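Local coordinates for protein squalene synthase HpnC (Alicyclobacillus acidocaldarius subsp. acidocaldarius, PDB 4HD1) that probably takes part in making squalene from isoprenoid diphosphate precursors, at residues A239-L242 with K243-R246. Sequence-based numbering, arbitrary orientation.
Sequences ARQL and KLYR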
loop_
_atom_site.group_PDB
_atom_site.type_symbol
_atom_site.label_atom_id
_atom_site.label_comp_id
_atom_site.label_asym_id
_atom_site.label_seq_id
_atom_site.Cartn_x
_atom_site.Cartn_y
_atom_site.Cartn_z
ATOM N N ALA A 239 -9.251 8.923 12.311
ATOM C CA ALA A 239 -10.155 7.815 12.624
ATOM C C ALA A 239 -11.165 7.578 11.504
ATOM O O ALA A 239 -11.340 6.445 11.057
ATOM C CB ALA A 239 -10.862 8.033 13.967
ATOM N N ARG A 240 -11.804 8.646 11.029
ATOM C CA ARG A 240 -12.781 8.535 9.942
ATOM C C ARG A 240 -12.143 8.070 8.630
ATOM O O ARG A 240 -12.757 7.316 7.869
ATOM C CB ARG A 240 -13.524 9.852 9.738
ATOM C CG ARG A 240 -14.359 10.293 10.927
ATOM C CD ARG A 240 -15.273 11.460 10.579
ATOM N NE ARG A 240 -15.273 12.460 11.648
ATOM C CZ ARG A 240 -14.687 13.652 11.568
ATOM N NH1 ARG A 240 -14.067 14.031 10.455
ATOM N NH2 ARG A 240 -14.730 14.477 12.602
ATOM N N GLN A 241 -10.911 8.512 8.376
ATOM C CA GLN A 241 -10.160 8.069 7.197
ATOM C C GLN A 241 -9.933 6.560 7.262
ATOM O O GLN A 241 -10.190 5.844 6.289
ATOM C CB GLN A 241 -8.817 8.803 7.088
ATOM C CG GLN A 241 -8.181 8.751 5.708
ATOM C CD GLN A 241 -8.992 9.520 4.678
ATOM O OE1 GLN A 241 -8.990 10.755 4.653
ATOM N NE2 GLN A 241 -9.705 8.790 3.828
ATOM N N LEU A 242 -9.470 6.084 8.419
ATOM C CA LEU A 242 -9.249 4.653 8.636
ATOM C C LEU A 242 -10.537 3.864 8.516
ATOM O O LEU A 242 -10.559 2.819 7.870
ATOM C CB LEU A 242 -8.608 4.385 10.000
ATOM C CG LEU A 242 -7.161 4.851 10.152
ATOM C CD1 LEU A 242 -6.774 4.774 11.618
ATOM C CD2 LEU A 242 -6.198 4.047 9.282
ATOM N N LYS A 243 -11.607 4.372 9.123
ATOM C CA LYS A 243 -12.899 3.696 9.062
ATOM C C LYS A 243 -13.274 3.486 7.599
ATOM O O LYS A 243 -13.689 2.408 7.173
ATOM C CB LYS A 243 -13.971 4.507 9.792
ATOM C CG LYS A 243 -15.373 3.916 9.704
ATOM C CD LYS A 243 -16.296 4.536 10.751
ATOM C CE LYS A 243 -17.764 4.314 10.419
ATOM N NZ LYS A 243 -18.663 5.135 11.286
ATOM N N LEU A 244 -13.087 4.523 6.819
ATOM C CA LEU A 244 -13.470 4.486 5.436
ATOM C C LEU A 244 -12.604 3.537 4.590
ATOM O O LEU A 244 -13.133 2.831 3.730
ATOM C CB LEU A 244 -13.456 5.896 4.891
ATOM C CG LEU A 244 -13.631 6.004 3.386
ATOM C CD1 LEU A 244 -15.028 5.546 2.971
ATOM C CD2 LEU A 244 -13.402 7.449 2.959
ATOM N N TYR A 245 -11.295 3.494 4.827
ATOM C CA TYR A 245 -10.481 2.441 4.206
ATOM C C TYR A 245 -11.041 1.067 4.587
ATOM O O TYR A 245 -11.191 0.196 3.723
ATOM C CB TYR A 245 -9.010 2.530 4.624
ATOM C CG TYR A 245 -8.289 3.818 4.257
ATOM C CD1 TYR A 245 -8.675 4.583 3.149
ATOM C CD2 TYR A 245 -7.188 4.249 5.007
ATOM C CE1 TYR A 245 -7.998 5.752 2.816
ATOM C CE2 TYR A 245 -6.504 5.413 4.684
ATOM C CZ TYR A 245 -6.910 6.157 3.587
ATOM O OH TYR A 245 -6.231 7.312 3.270
ATOM N N ARG A 246 -11.360 0.887 5.873
ATOM C CA ARG A 246 -11.913 -0.372 6.372
ATOM C C ARG A 246 -13.218 -0.722 5.663
ATOM O O ARG A 246 -13.395 -1.853 5.211
ATOM C CB ARG A 246 -12.110 -0.350 7.896
ATOM C CG ARG A 246 -12.991 -1.486 8.409
ATOM C CD ARG A 246 -13.033 -1.625 9.929
ATOM N NE ARG A 246 -13.570 -0.460 10.640
ATOM C CZ ARG A 246 -14.863 -0.177 10.805
ATOM N NH1 ARG A 246 -15.809 -0.955 10.291
ATOM N NH2 ARG A 246 -15.214 0.907 11.485
#
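Gln241 and Tyr245 meet one turn apart on helix 236-257, part of the all-helical fold of the squalene/phytoene synthase family. The backbone runs as a regular alpha-helix, with four i to i+4 hydrogen bonds. Lys243 N donates to Ala239 O at 2.8 Å, and Leu244 N to Arg240 O at 3.0 Å. Tyr245 N donates to Gln241 O, and Arg246 N to Leu242 O, each with an N-H...O angle of 166°.

The side-chain contact is mainly that of Gln241 with Tyr245. The Gln241 chain leaves with CG opposite the backbone N (chi1 -161°) and then bends about the CB-CG bond, which turns NE2 forward along the helix, toward the ring. The amide and ring planes lie 31° apart. Gln241 NE2 comes to 3.6 Å from Tyr245 CE1, while Gln241 CG packs against Tyr245 OH and CZ. Gln241 O also sits over one ring face, 3.4 Å from Tyr245 CG. The CD2 methyl carbon of Leu244 approaches Gln241 NE2 to 4.0 Å.

The polar ends are held by the end of helix 29-32 and the loop after it. Gln241 OE1 accepts from Phe35 N, Gln241 NE2 donates to Val31 O, and Tyr245 OH bonds to Val32 O. The pair thus ties this helix to the neighbouring backbone at three points. A phenylalanine in place of Tyr245 would probably leave Val32 O without its hydroxyl partner and remove the contact of Gln241 CG with OH.

The apolar contact is slighter. Leu242 CD2 lies 4.4 Å from Tyr245 CD2.

The charged contact belongs to Arg246. It directs its guanidinium to Glu231 in a salt bridge through NE, while its CB rests 3.5 Å from Leu242 O.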